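Local coordinates for hypothetical protein yfcE (Escherichia coli, PDB 1SU1) that adopts the two-sheet, metal-binding fold of the calcineurin-like phosphoesterase superfamily and carries zinc ions, assembling from several copies of the same chain, at residues R43-F48 / Q54-L59; Q116-E121 / L125-G130; E136-L141 / D145-G150; P179-M184 / L190-L195. All coordinates share one frame; numbering follows the deposited sequence.

Contact 1: residues R43-F48 / Q54-L59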
loop_
_atom_site.group_PDB
_atom_site.type_symbol
_atom_site.label_atom_id
_atom_site.label_comp_id
_atom_site.label_asym_id
_atom_site.label_seq_id
_atom_site.Cartn_x
_atom_site.Cartn_y
_atom_site.Cartn_z
ATOM N N ARG A 43 -6.422 -10.092 30.482
ATOM C CA ARG A 43 -5.258 -10.485 31.266
ATOM C C ARG A 43 -4.045 -9.618 30.899
ATOM O O ARG A 43 -3.326 -9.127 31.787
ATOM C CB ARG A 43 -4.961 -11.967 31.024
ATOM C CG ARG A 43 -3.687 -12.503 31.686
ATOM C CD ARG A 43 -3.716 -12.443 33.214
ATOM N NE ARG A 43 -2.625 -13.252 33.757
ATOM C CZ ARG A 43 -2.158 -13.177 35.004
ATOM N NH1 ARG A 43 -2.682 -12.314 35.868
ATOM N NH2 ARG A 43 -1.161 -13.972 35.387
ATOM N N VAL A 44 -3.818 -9.432 29.594
ATOM C CA VAL A 44 -2.710 -8.601 29.127
ATOM C C VAL A 44 -2.828 -7.232 29.767
ATOM O O VAL A 44 -1.846 -6.667 30.254
ATOM C CB VAL A 44 -2.751 -8.398 27.584
ATOM C CG1 VAL A 44 -1.840 -7.237 27.185
ATOM C CG2 VAL A 44 -2.326 -9.665 26.874
ATOM N N LEU A 45 -4.042 -6.696 29.745
ATOM C CA LEU A 45 -4.296 -5.377 30.306
ATOM C C LEU A 45 -4.136 -5.286 31.829
ATOM O O LEU A 45 -3.782 -4.222 32.348
ATOM C CB LEU A 45 -5.689 -4.891 29.887
ATOM C CG LEU A 45 -5.787 -4.083 28.578
ATOM C CD1 LEU A 45 -4.999 -4.745 27.467
ATOM C CD2 LEU A 45 -7.254 -3.949 28.180
ATOM N N GLU A 46 -4.388 -6.371 32.560
ATOM C CA GLU A 46 -4.215 -6.286 34.013
ATOM C C GLU A 46 -2.716 -6.350 34.295
ATOM O O GLU A 46 -2.205 -5.639 35.160
ATOM C CB GLU A 46 -4.982 -7.400 34.755
ATOM C CG GLU A 46 -4.250 -8.734 34.945
ATOM C CD GLU A 46 -4.948 -9.656 35.957
ATOM O OE1 GLU A 46 -6.020 -10.219 35.641
ATOM O OE2 GLU A 46 -4.419 -9.808 37.078
ATOM N N LEU A 47 -2.004 -7.173 33.530
ATOM C CA LEU A 47 -0.561 -7.286 33.694
ATOM C C LEU A 47 0.118 -5.976 33.299
ATOM O O LEU A 47 1.047 -5.521 33.976
ATOM C CB LEU A 47 -0.014 -8.438 32.850
ATOM C CG LEU A 47 -0.388 -9.836 33.362
ATOM C CD1 LEU A 47 0.031 -10.898 32.373
ATOM C CD2 LEU A 47 0.284 -10.072 34.711
ATOM N N PHE A 48 -0.359 -5.353 32.223
ATOM C CA PHE A 48 0.226 -4.094 31.785
ATOM C C PHE A 48 0.094 -3.043 32.875
ATOM O O PHE A 48 1.054 -2.341 33.197
ATOM C CB PHE A 48 -0.448 -3.577 30.504
ATOM C CG PHE A 48 0.066 -2.233 30.056
ATOM C CD1 PHE A 48 1.425 -2.047 29.799
ATOM C CD2 PHE A 48 -0.798 -1.154 29.907
ATOM C CE1 PHE A 48 1.917 -0.803 29.403
ATOM C CE2 PHE A 48 -0.315 0.098 29.507
ATOM C CZ PHE A 48 1.044 0.270 29.257
ATOM N N GLN A 54 6.535 1.667 30.262
ATOM C CA GLN A 54 6.253 2.948 29.616
ATOM C C GLN A 54 5.210 2.774 28.500
ATOM O O GLN A 54 4.285 3.582 28.372
ATOM C CB GLN A 54 7.550 3.547 29.045
ATOM C CG GLN A 54 7.500 5.058 28.812
ATOM C CD GLN A 54 8.821 5.624 28.280
ATOM O OE1 GLN A 54 8.990 6.845 28.177
ATOM N NE2 GLN A 54 9.758 4.737 27.938
ATOM N N TRP A 55 5.347 1.709 27.711
ATOM C CA TRP A 55 4.413 1.450 26.605
ATOM C C TRP A 55 3.982 -0.006 26.481
ATOM O O TRP A 55 4.691 -0.909 26.908
ATOM C CB TRP A 55 5.041 1.834 25.249
ATOM C CG TRP A 55 5.536 3.234 25.138
ATOM C CD1 TRP A 55 6.793 3.688 25.415
ATOM C CD2 TRP A 55 4.775 4.373 24.742
ATOM N NE1 TRP A 55 6.863 5.049 25.213
ATOM C CE2 TRP A 55 5.635 5.495 24.795
ATOM C CE3 TRP A 55 3.450 4.555 24.331
ATOM C CZ2 TRP A 55 5.207 6.788 24.474
ATOM C CZ3 TRP A 55 3.021 5.844 24.007
ATOM C CH2 TRP A 55 3.903 6.942 24.078
ATOM N N LEU A 56 2.814 -0.222 25.881
ATOM C CA LEU A 56 2.342 -1.576 25.607
ATOM C C LEU A 56 2.558 -1.734 24.099
ATOM O O LEU A 56 1.917 -1.043 23.297
ATOM C CB LEU A 56 0.850 -1.741 25.912
ATOM C CG LEU A 56 0.276 -3.079 25.404
ATOM C CD1 LEU A 56 1.009 -4.253 26.049
ATOM C CD2 LEU A 56 -1.206 -3.159 25.707
ATOM N N VAL A 57 3.460 -2.629 23.719
ATOM C CA VAL A 57 3.765 -2.849 22.316
ATOM C C VAL A 57 3.035 -4.046 21.706
ATOM O O VAL A 57 3.363 -5.207 21.989
ATOM C CB VAL A 57 5.289 -3.021 22.122
ATOM C CG1 VAL A 57 5.619 -3.189 20.647
ATOM C CG2 VAL A 57 6.021 -1.819 22.708
ATOM N N ILE A 58 2.061 -3.745 20.849
ATOM C CA ILE A 58 1.264 -4.763 20.170
ATOM C C ILE A 58 1.848 -5.074 18.786
ATOM O O ILE A 58 1.882 -4.207 17.907
ATOM C CB ILE A 58 -0.201 -4.279 20.068
ATOM C CG1 ILE A 58 -0.762 -4.105 21.491
ATOM C CG2 ILE A 58 -1.042 -5.259 19.258
ATOM C CD1 ILE A 58 -2.226 -3.717 21.563
ATOM N N LEU A 59 2.295 -6.317 18.599
ATOM C CA LEU A 59 2.922 -6.741 17.352
ATOM C C LEU A 59 2.017 -7.235 16.213
ATOM O O LEU A 59 2.486 -7.941 15.310
ATOM C CB LEU A 59 3.986 -7.801 17.648
ATOM C CG LEU A 59 5.115 -7.381 18.601
ATOM C CD1 LEU A 59 5.955 -8.597 18.963
ATOM C CD2 LEU A 59 5.992 -6.291 17.958
#
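Val44 reaches Leu56 through its CG1 methyl, which stops 4.3 Å from Leu56 CD1, a methyl contact that grazes more than it interlocks. The same valine also leans on Met29 of strand 27-31, so it packs against two neighbouring strands at once. One residue further on, Leu45 starts out across the line to the strand, but its end comes nearer: Leu45 CD1 lies 4.5 Å from Leu56 CD2, while the side chain also touches Arg83 and Leu84 of helix 77-85. Val44 CG1 thus sits near both methyls of Leu56, and Leu45 CD1 meets CD2. These elements belong to a beta-alpha-beta unit in which helix 38-51 connects strand 27-31 to strand 55-58; the helix segment runs roughly antiparallel to the strand segment (150°), with the axes 10.4 Å apart. Glu46 is turned from the strand, and its OE2 forms a salt bridge of 3.3 Å with Arg43 NH1 along the helix surface. Phe48 makes the closest approach. Its CG stands anti to the backbone N (chi1 177°), which carries the ring across to the strand, where Leu56 CB sits over the middle of one face in a CH-pi contact, 3.8 Å from the ring centroid and 13° off the normal. Phe48 CE1 also comes within 3.7 Å of Trp55 C and lies equally near Leu56 N, so the ring packs on strand backbone as well as on a side chain. The same phenylalanine touches Met29 and Val87.

Contact 2: residues Q116-E121 / L125-G130; sequences QQVLLE and LFLTHG. With ZN (zinc ion), chain E.
Val118 and Leu125 form the tight part of this antiparallel hairpin: they are a hydrogen-bonded pair, their side chains lie side by side pointing the same way, and Val118 CB comes within 3.8 Å of Leu125 CB. The bond from Leu125 N to Val118 O is short and almost straight, 2.9 Å at 175°, whereas the return bond from Val118 N to Leu125 O measures 3.2 Å. On the same face Val118 CG2 meets Leu127 CD1 at 3.9 Å. Gln116 and Leu127 form the next hydrogen-bonded pair, with Leu127 N 3.1 Å from Gln116 O. The opposite face is more polar and buries less area between the segments. There Gln117, bent at chi2 (-80°), brings NE2 to 3.2 Å from Phe126 CD1, with the amide and ring planes 67° apart. The amide's hydrogen bonds lie elsewhere: OE1 accepts from Arg124 NE, and NE2 donates to Gln116 OE1 of the second subunit, whose strand continues the sheet. The loose side is at Leu120 and Glu121: beyond Leu119 the chain leaves strand conformation, and Glu121 is exposed and makes no contact with 125-130. Past the other end of strand 124-128, His129 NE2 binds zinc at 2.2 Å, the site being shared with Asp61, Asn97 and His151. His129 ND1 is hydrogen-bonded to Leu59 O, so both ring nitrogens are engaged, which implies an imidazole whose rotation is fixed by a metal on one side and a backbone carbonyl on the other.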
loop_
_atom_site.group_PDB
_atom_site.type_symbol
_atom_site.label_atom_id
_atom_site.label_comp_id
_atom_site.label_asym_id
_atom_site.label_seq_id
_atom_site.Cartn_x
_atom_site.Cartn_y
_atom_site.Cartn_z
ATOM N N GLN A 116 8.398 -0.123 13.289
ATOM C CA GLN A 116 8.717 1.050 14.099
ATOM C C GLN A 116 9.992 0.709 14.866
ATOM O O GLN A 116 10.462 -0.432 14.809
ATOM C CB GLN A 116 7.556 1.423 15.035
ATOM C CG GLN A 116 6.268 1.755 14.277
ATOM C CD GLN A 116 5.259 2.569 15.072
ATOM O OE1 GLN A 116 5.516 3.714 15.438
ATOM N NE2 GLN A 116 4.095 1.980 15.331
ATOM N N GLN A 117 10.567 1.681 15.567
ATOM C CA GLN A 117 11.835 1.439 16.255
ATOM C C GLN A 117 11.941 1.883 17.708
ATOM O O GLN A 117 11.264 2.814 18.149
ATOM C CB GLN A 117 12.971 2.164 15.520
ATOM C CG GLN A 117 12.895 2.136 14.016
ATOM C CD GLN A 117 13.382 0.842 13.449
ATOM O OE1 GLN A 117 14.459 0.367 13.805
ATOM N NE2 GLN A 117 12.600 0.260 12.547
ATOM N N VAL A 118 12.864 1.238 18.415
ATOM C CA VAL A 118 13.168 1.577 19.793
ATOM C C VAL A 118 14.679 1.714 19.825
ATOM O O VAL A 118 15.391 0.814 19.386
ATOM C CB VAL A 118 12.765 0.462 20.787
ATOM C CG1 VAL A 118 13.153 0.886 22.200
ATOM C CG2 VAL A 118 11.268 0.189 20.700
ATOM N N LEU A 119 15.173 2.830 20.341
ATOM C CA LEU A 119 16.617 3.036 20.418
ATOM C C LEU A 119 17.139 3.008 21.856
ATOM O O LEU A 119 16.697 3.780 22.706
ATOM C CB LEU A 119 17.006 4.378 19.779
ATOM C CG LEU A 119 16.696 4.626 18.295
ATOM C CD1 LEU A 119 17.353 5.940 17.876
ATOM C CD2 LEU A 119 17.208 3.484 17.440
ATOM N N LEU A 120 18.085 2.119 22.122
ATOM C CA LEU A 120 18.678 2.033 23.447
ATOM C C LEU A 120 19.982 2.829 23.426
ATOM O O LEU A 120 20.101 3.783 22.657
ATOM C CB LEU A 120 18.922 0.571 23.818
ATOM C CG LEU A 120 17.639 -0.271 23.775
ATOM C CD1 LEU A 120 17.888 -1.636 24.394
ATOM C CD2 LEU A 120 16.519 0.456 24.530
ATOM N N GLU A 121 20.952 2.461 24.258
ATOM C CA GLU A 121 22.223 3.187 24.292
ATOM C C GLU A 121 23.040 2.984 23.027
ATOM O O GLU A 121 23.456 3.942 22.382
ATOM C CB GLU A 121 23.086 2.749 25.476
ATOM C CG GLU A 121 22.702 3.323 26.825
ATOM C CD GLU A 121 23.883 3.339 27.786
ATOM O OE1 GLU A 121 24.741 2.432 27.691
ATOM O OE2 GLU A 121 23.950 4.252 28.638
ATOM N N LEU A 125 16.093 -1.841 18.388
ATOM C CA LEU A 125 15.055 -2.876 18.354
ATOM C C LEU A 125 14.155 -2.614 17.149
ATOM O O LEU A 125 13.539 -1.558 17.059
ATOM C CB LEU A 125 14.183 -2.849 19.622
ATOM C CG LEU A 125 14.781 -3.035 21.025
ATOM C CD1 LEU A 125 13.634 -3.253 22.016
ATOM C CD2 LEU A 125 15.707 -4.215 21.054
ATOM N N PHE A 126 14.072 -3.581 16.242
ATOM C CA PHE A 126 13.242 -3.459 15.053
ATOM C C PHE A 126 11.920 -4.208 15.253
ATOM O O PHE A 126 11.890 -5.433 15.190
ATOM C CB PHE A 126 13.994 -4.035 13.835
ATOM C CG PHE A 126 13.328 -3.746 12.505
ATOM C CD1 PHE A 126 13.689 -2.627 11.753
ATOM C CD2 PHE A 126 12.343 -4.591 12.009
ATOM C CE1 PHE A 126 13.081 -2.356 10.532
ATOM C CE2 PHE A 126 11.724 -4.330 10.780
ATOM C CZ PHE A 126 12.095 -3.210 10.042
ATOM N N LEU A 127 10.833 -3.464 15.448
ATOM C CA LEU A 127 9.497 -4.036 15.670
ATOM C C LEU A 127 8.669 -4.231 14.389
ATOM O O LEU A 127 8.356 -3.261 13.693
ATOM C CB LEU A 127 8.691 -3.139 16.637
ATOM C CG LEU A 127 9.419 -2.485 17.820
ATOM C CD1 LEU A 127 8.467 -1.528 18.521
ATOM C CD2 LEU A 127 9.925 -3.553 18.797
ATOM N N THR A 128 8.272 -5.473 14.114
ATOM C CA THR A 128 7.466 -5.784 12.930
ATOM C C THR A 128 6.621 -7.038 13.225
ATOM O O THR A 128 6.959 -7.800 14.125
ATOM C CB THR A 128 8.385 -6.030 11.690
ATOM O OG1 THR A 128 7.603 -5.982 10.491
ATOM C CG2 THR A 128 9.065 -7.388 11.788
ATOM N N HIS A 129 5.541 -7.258 12.471
ATOM C CA HIS A 129 4.684 -8.415 12.709
ATOM C C HIS A 129 5.309 -9.756 12.355
ATOM O O HIS A 129 5.170 -10.735 13.105
ATOM C CB HIS A 129 3.356 -8.300 11.960
ATOM C CG HIS A 129 2.430 -9.454 12.209
ATOM N ND1 HIS A 129 1.799 -9.659 13.422
ATOM C CD2 HIS A 129 2.052 -10.489 11.418
ATOM C CE1 HIS A 129 1.076 -10.762 13.365
ATOM N NE2 HIS A 129 1.213 -11.286 12.158
ATOM N N GLY A 130 5.957 -9.827 11.195
ATOM C CA GLY A 130 6.580 -11.078 10.810
ATOM C C GLY A 130 6.265 -11.581 9.419
ATOM O O GLY A 130 6.920 -12.510 8.940
HETATM ZN ZN ZN E . 0.085 -13.056 11.515
#

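Contact 3: residues E136-L141 / D145-G150; sequences ENLPAL and DVLVYG
Leu147 gathers the apolar contacts, each made by a different atom. Its CD2 methyl meets Leu138 CD2 at 3.7 Å, its CD1 lies 4.0 Å from Pro139 CD with the two side chains crossing at about a right angle, and its CB is 4.3 Å from Leu141 CD1. CG stands anti to the backbone N (chi1 167°), and the fork there presents CD2 to Leu138 and CD1 to Pro139, successive residues of the loop. Strand 146-148 is the middle strand of a mixed sheet, flanked by the parallel strands 124-128 and 163-167, and segment 136-141 belongs to the long connection leading to it from strand 124-128. Lying over the sheet, this connection also touches both flanking strands, Pro139 on Phe126 and Leu138 on His165. Contacts of mixed character involve Asp145, where Leu141 CB rests 4.0 Å from Asp145 CB and equally far from OD2. No hydrogen bond crosses between the segments. The carboxylate is nevertheless satisfied close by, since OD2 accepts from Asn142 N in the intervening turn and OD1 from Arg124 N on the adjacent strand.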
loop_
_atom_site.group_PDB
_atom_site.type_symbol
_atom_site.label_atom_id
_atom_site.label_comp_id
_atom_site.label_asym_id
_atom_site.label_seq_id
_atom_site.Cartn_x
_atom_site.Cartn_y
_atom_site.Cartn_z
ATOM N N GLU A 136 13.070 -15.357 8.141
ATOM C CA GLU A 136 13.437 -15.791 6.801
ATOM C C GLU A 136 13.558 -14.667 5.778
ATOM O O GLU A 136 13.688 -14.920 4.583
ATOM C CB GLU A 136 12.448 -16.844 6.323
ATOM C CG GLU A 136 12.446 -18.064 7.224
ATOM C CD GLU A 136 11.515 -19.148 6.741
ATOM O OE1 GLU A 136 11.387 -20.167 7.450
ATOM O OE2 GLU A 136 10.916 -18.982 5.655
ATOM N N ASN A 137 13.509 -13.430 6.257
ATOM C CA ASN A 137 13.656 -12.252 5.414
ATOM C C ASN A 137 14.050 -11.101 6.330
ATOM O O ASN A 137 13.234 -10.236 6.662
ATOM C CB ASN A 137 12.357 -11.905 4.704
ATOM C CG ASN A 137 12.546 -10.779 3.697
ATOM O OD1 ASN A 137 11.612 -10.045 3.378
ATOM N ND2 ASN A 137 13.768 -10.643 3.193
ATOM N N LEU A 138 15.315 -11.107 6.727
ATOM C CA LEU A 138 15.864 -10.129 7.647
ATOM C C LEU A 138 16.035 -8.700 7.157
ATOM O O LEU A 138 16.465 -8.460 6.032
ATOM C CB LEU A 138 17.220 -10.626 8.156
ATOM C CG LEU A 138 17.227 -11.993 8.850
ATOM C CD1 LEU A 138 18.656 -12.397 9.215
ATOM C CD2 LEU A 138 16.360 -11.921 10.091
ATOM N N PRO A 139 15.672 -7.726 7.999
ATOM C CA PRO A 139 15.820 -6.321 7.632
ATOM C C PRO A 139 17.318 -6.094 7.787
ATOM O O PRO A 139 18.005 -6.928 8.376
ATOM C CB PRO A 139 15.041 -5.594 8.723
ATOM C CG PRO A 139 14.022 -6.584 9.142
ATOM C CD PRO A 139 14.814 -7.858 9.188
ATOM N N ALA A 140 17.838 -4.993 7.267
ATOM C CA ALA A 140 19.261 -4.729 7.415
ATOM C C ALA A 140 19.458 -4.229 8.839
ATOM O O ALA A 140 18.841 -3.253 9.249
ATOM C CB ALA A 140 19.712 -3.671 6.404
ATOM N N LEU A 141 20.313 -4.898 9.599
ATOM C CA LEU A 141 20.549 -4.500 10.986
ATOM C C LEU A 141 22.019 -4.573 11.349
ATOM O O LEU A 141 22.786 -5.300 10.726
ATOM C CB LEU A 141 19.736 -5.400 11.946
ATOM C CG LEU A 141 18.211 -5.360 11.800
ATOM C CD1 LEU A 141 17.573 -6.476 12.627
ATOM C CD2 LEU A 141 17.699 -4.003 12.246
ATOM N N ASP A 145 21.816 -5.878 17.341
ATOM C CA ASP A 145 20.484 -5.283 17.247
ATOM C C ASP A 145 19.480 -6.418 17.463
ATOM O O ASP A 145 19.848 -7.595 17.448
ATOM C CB ASP A 145 20.230 -4.635 15.873
ATOM C CG ASP A 145 20.799 -3.230 15.765
ATOM O OD1 ASP A 145 21.000 -2.569 16.805
ATOM O OD2 ASP A 145 21.021 -2.778 14.625
ATOM N N VAL A 146 18.212 -6.070 17.640
ATOM C CA VAL A 146 17.196 -7.085 17.870
ATOM C C VAL A 146 16.031 -7.082 16.891
ATOM O O VAL A 146 15.386 -6.059 16.698
ATOM C CB VAL A 146 16.588 -6.946 19.301
ATOM C CG1 VAL A 146 15.643 -8.108 19.581
ATOM C CG2 VAL A 146 17.705 -6.880 20.353
ATOM N N LEU A 147 15.752 -8.231 16.285
ATOM C CA LEU A 147 14.595 -8.334 15.407
ATOM C C LEU A 147 13.430 -8.790 16.307
ATOM O O LEU A 147 13.445 -9.910 16.827
ATOM C CB LEU A 147 14.819 -9.373 14.307
ATOM C CG LEU A 147 13.537 -9.752 13.539
ATOM C CD1 LEU A 147 13.029 -8.562 12.745
ATOM C CD2 LEU A 147 13.812 -10.926 12.609
ATOM N N VAL A 148 12.439 -7.923 16.505
ATOM C CA VAL A 148 11.279 -8.238 17.342
ATOM C C VAL A 148 10.046 -8.505 16.474
ATOM O O VAL A 148 9.559 -7.599 15.791
ATOM C CB VAL A 148 10.953 -7.069 18.312
ATOM C CG1 VAL A 148 9.727 -7.409 19.143
ATOM C CG2 VAL A 148 12.146 -6.779 19.216
ATOM N N TYR A 149 9.528 -9.732 16.522
ATOM C CA TYR A 149 8.367 -10.111 15.709
ATOM C C TYR A 149 7.406 -11.143 16.342
ATOM O O TYR A 149 7.731 -11.789 17.350
ATOM C CB TYR A 149 8.852 -10.706 14.400
ATOM C CG TYR A 149 9.575 -12.019 14.590
ATOM C CD1 TYR A 149 10.823 -12.069 15.217
ATOM C CD2 TYR A 149 8.998 -13.223 14.174
ATOM C CE1 TYR A 149 11.480 -13.291 15.431
ATOM C CE2 TYR A 149 9.649 -14.444 14.382
ATOM C CZ TYR A 149 10.885 -14.467 15.007
ATOM O OH TYR A 149 11.526 -15.674 15.186
ATOM N N GLY A 150 6.245 -11.310 15.702
ATOM C CA GLY A 150 5.241 -12.272 16.141
ATOM C C GLY A 150 4.910 -13.204 14.983
ATOM O O GLY A 150 5.786 -13.883 14.457
#

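Contact 4: residues P179-M184 / L190-L195; sequences PASYGM and LSVIAL
Tyr182 and Ile193 form a hydrogen-bonded antiparallel pair, and the tyrosine's course shows how the two strands of this hairpin are covered on one face. At CB the side chain leaves toward the face that also carries Met184, Ser191 and Ile193. CG occupies the crowded position between backbone N and carbonyl carbon (chi1 68°), and this swings the ring back across the partner strand. Tyr182 CD1 then lies 3.1 Å from Ile193 O and 3.7 Å from Leu195 CD2. Tyr182 CE1 is closest to a side chain, 3.4 Å from Ile193 CB and just as near its CG2, with Ala194 O at the ring edge near its plane. Across the ring's long axis Tyr182 CE2 approaches Ile193 CD1 at 4.0 Å. At the tip, Tyr182 OH passes 3.7 Å from Ile193 CG2, with Ile193 CD1 almost as close. Leu47 of helix 38-51 and Met29 of strand 27-31 also touch the tyrosine. Beneath the ring the backbones are bonded in both directions: Ile193 N reaches Tyr182 O at 2.9 Å and 174°, and Ile193 O accepts from Tyr182 N. The pattern continues through Met184 with Ser191, and past the strand end Leu195 N binds Ala180 O at 2.8 Å. Gly183 CA makes a CA-H...O contact with Ser191 O, 3.2 Å. Ser191 OG, on the tyrosine's face, bonds a water and Gln203 NE2. The chemistry implies two kinds of cohesion: backbone N-H and C=O groups tie the strands, while the Tyr182 ring crosses Ile193 and Leu195 obliquely in mostly apolar contact.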
loop_
_atom_site.group_PDB
_atom_site.type_symbol
_atom_site.label_atom_id
_atom_site.label_comp_id
_atom_site.label_asym_id
_atom_site.label_seq_id
_atom_site.Cartn_x
_atom_site.Cartn_y
_atom_site.Cartn_z
ATOM N N PRO A 179 2.786 -22.499 26.224
ATOM C CA PRO A 179 1.685 -21.828 26.924
ATOM C C PRO A 179 1.433 -20.478 26.256
ATOM O O PRO A 179 2.314 -19.947 25.583
ATOM C CB PRO A 179 2.229 -21.617 28.342
ATOM C CG PRO A 179 3.403 -22.552 28.442
ATOM C CD PRO A 179 3.992 -22.542 27.066
ATOM N N ALA A 180 0.242 -19.920 26.452
ATOM C CA ALA A 180 -0.068 -18.608 25.905
ATOM C C ALA A 180 0.967 -17.697 26.566
ATOM O O ALA A 180 1.252 -17.862 27.764
ATOM C CB ALA A 180 -1.476 -18.192 26.300
ATOM N N SER A 181 1.527 -16.747 25.815
ATOM C CA SER A 181 2.562 -15.869 26.375
ATOM C C SER A 181 2.572 -14.398 25.950
ATOM O O SER A 181 1.852 -13.990 25.045
ATOM C CB SER A 181 3.941 -16.472 26.082
ATOM O OG SER A 181 4.044 -16.886 24.720
ATOM N N TYR A 182 3.384 -13.610 26.655
ATOM C CA TYR A 182 3.574 -12.196 26.373
ATOM C C TYR A 182 5.066 -11.936 26.543
ATOM O O TYR A 182 5.819 -12.863 26.835
ATOM C CB TYR A 182 2.745 -11.298 27.307
ATOM C CG TYR A 182 3.143 -11.270 28.772
ATOM C CD1 TYR A 182 2.920 -12.372 29.603
ATOM C CD2 TYR A 182 3.668 -10.109 29.345
ATOM C CE1 TYR A 182 3.211 -12.315 30.972
ATOM C CE2 TYR A 182 3.963 -10.040 30.706
ATOM C CZ TYR A 182 3.726 -11.147 31.514
ATOM O OH TYR A 182 4.004 -11.073 32.857
ATOM N N GLY A 183 5.504 -10.694 26.358
ATOM C CA GLY A 183 6.925 -10.413 26.488
ATOM C C GLY A 183 7.204 -9.150 27.261
ATOM O O GLY A 183 6.318 -8.332 27.474
ATOM N N MET A 184 8.446 -8.990 27.692
ATOM C CA MET A 184 8.821 -7.814 28.461
ATOM C C MET A 184 10.281 -7.448 28.215
ATOM O O MET A 184 11.117 -8.315 27.970
ATOM C CB MET A 184 8.622 -8.085 29.963
ATOM C CG MET A 184 8.603 -6.847 30.852
ATOM S SD MET A 184 7.023 -5.961 30.796
ATOM C CE MET A 184 5.871 -7.328 30.803
ATOM N N LEU A 190 15.305 -9.443 27.565
ATOM C CA LEU A 190 14.023 -9.656 26.909
ATOM C C LEU A 190 13.504 -11.024 27.350
ATOM O O LEU A 190 14.191 -12.032 27.182
ATOM C CB LEU A 190 14.188 -9.636 25.387
ATOM C CG LEU A 190 14.336 -8.260 24.722
ATOM C CD1 LEU A 190 14.901 -8.428 23.319
ATOM C CD2 LEU A 190 12.980 -7.567 24.691
ATOM N N SER A 191 12.283 -11.063 27.876
ATOM C CA SER A 191 11.715 -12.323 28.368
ATOM C C SER A 191 10.346 -12.700 27.818
ATOM O O SER A 191 9.463 -11.852 27.685
ATOM C CB SER A 191 11.593 -12.280 29.904
ATOM O OG SER A 191 12.833 -11.996 30.532
ATOM N N VAL A 192 10.176 -13.984 27.521
ATOM C CA VAL A 192 8.892 -14.515 27.075
ATOM C C VAL A 192 8.295 -15.095 28.373
ATOM O O VAL A 192 8.916 -15.938 29.022
ATOM C CB VAL A 192 9.060 -15.648 26.051
ATOM C CG1 VAL A 192 7.692 -16.127 25.581
ATOM C CG2 VAL A 192 9.880 -15.159 24.857
ATOM N N ILE A 193 7.100 -14.645 28.740
ATOM C CA ILE A 193 6.445 -15.055 29.981
ATOM C C ILE A 193 5.066 -15.676 29.795
ATOM O O ILE A 193 4.229 -15.136 29.072
ATOM C CB ILE A 193 6.274 -13.836 30.895
ATOM C CG1 ILE A 193 7.616 -13.100 31.018
ATOM C CG2 ILE A 193 5.725 -14.263 32.254
ATOM C CD1 ILE A 193 7.508 -11.715 31.644
ATOM N N ALA A 194 4.823 -16.803 30.464
ATOM C CA ALA A 194 3.520 -17.479 30.383
ATOM C C ALA A 194 2.451 -16.544 30.936
ATOM O O ALA A 194 2.666 -15.893 31.960
ATOM C CB ALA A 194 3.541 -18.781 31.172
ATOM N N LEU A 195 1.319 -16.459 30.239
ATOM C CA LEU A 195 0.237 -15.570 30.654
ATOM C C LEU A 195 -0.475 -15.987 31.953
ATOM O O LEU A 195 -0.930 -15.118 32.704
ATOM C CB LEU A 195 -0.813 -15.437 29.544
ATOM C CG LEU A 195 -0.915 -14.099 28.801
ATOM C CD1 LEU A 195 -2.278 -14.036 28.135
ATOM C CD2 LEU A 195 -0.771 -12.910 29.750
HETATM O O HOH W 1 12.832 -9.241 30.774
#

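Contacts 1 and 4 concern one mixed sheet, contacts 2 and 3 the other. Contact 1 lays a helix on the first sheet by apolar packing alone, and contact 4 pairs two strands of that sheet; they meet where Arg43 NE is hydrogen-bonded to Leu195 O (2.7 Å) and Leu47 packs on Leu195. Contacts 2 and 3 sit on neighbouring strands, joined by Phe126 N to Val146 O at 2.8 Å; one is a bonded hairpin, the other a loop draped over the sheet. All four are mainly buried, but contacts 3 and 4 each include an exposed touching residue, Leu138 and Pro179, whereas contacts 1 and 2 have none. Contacts 1, 2 and 3 touch the second subunit; no other chain touches contact 4. Contact 2 alone holds a zinc ligand.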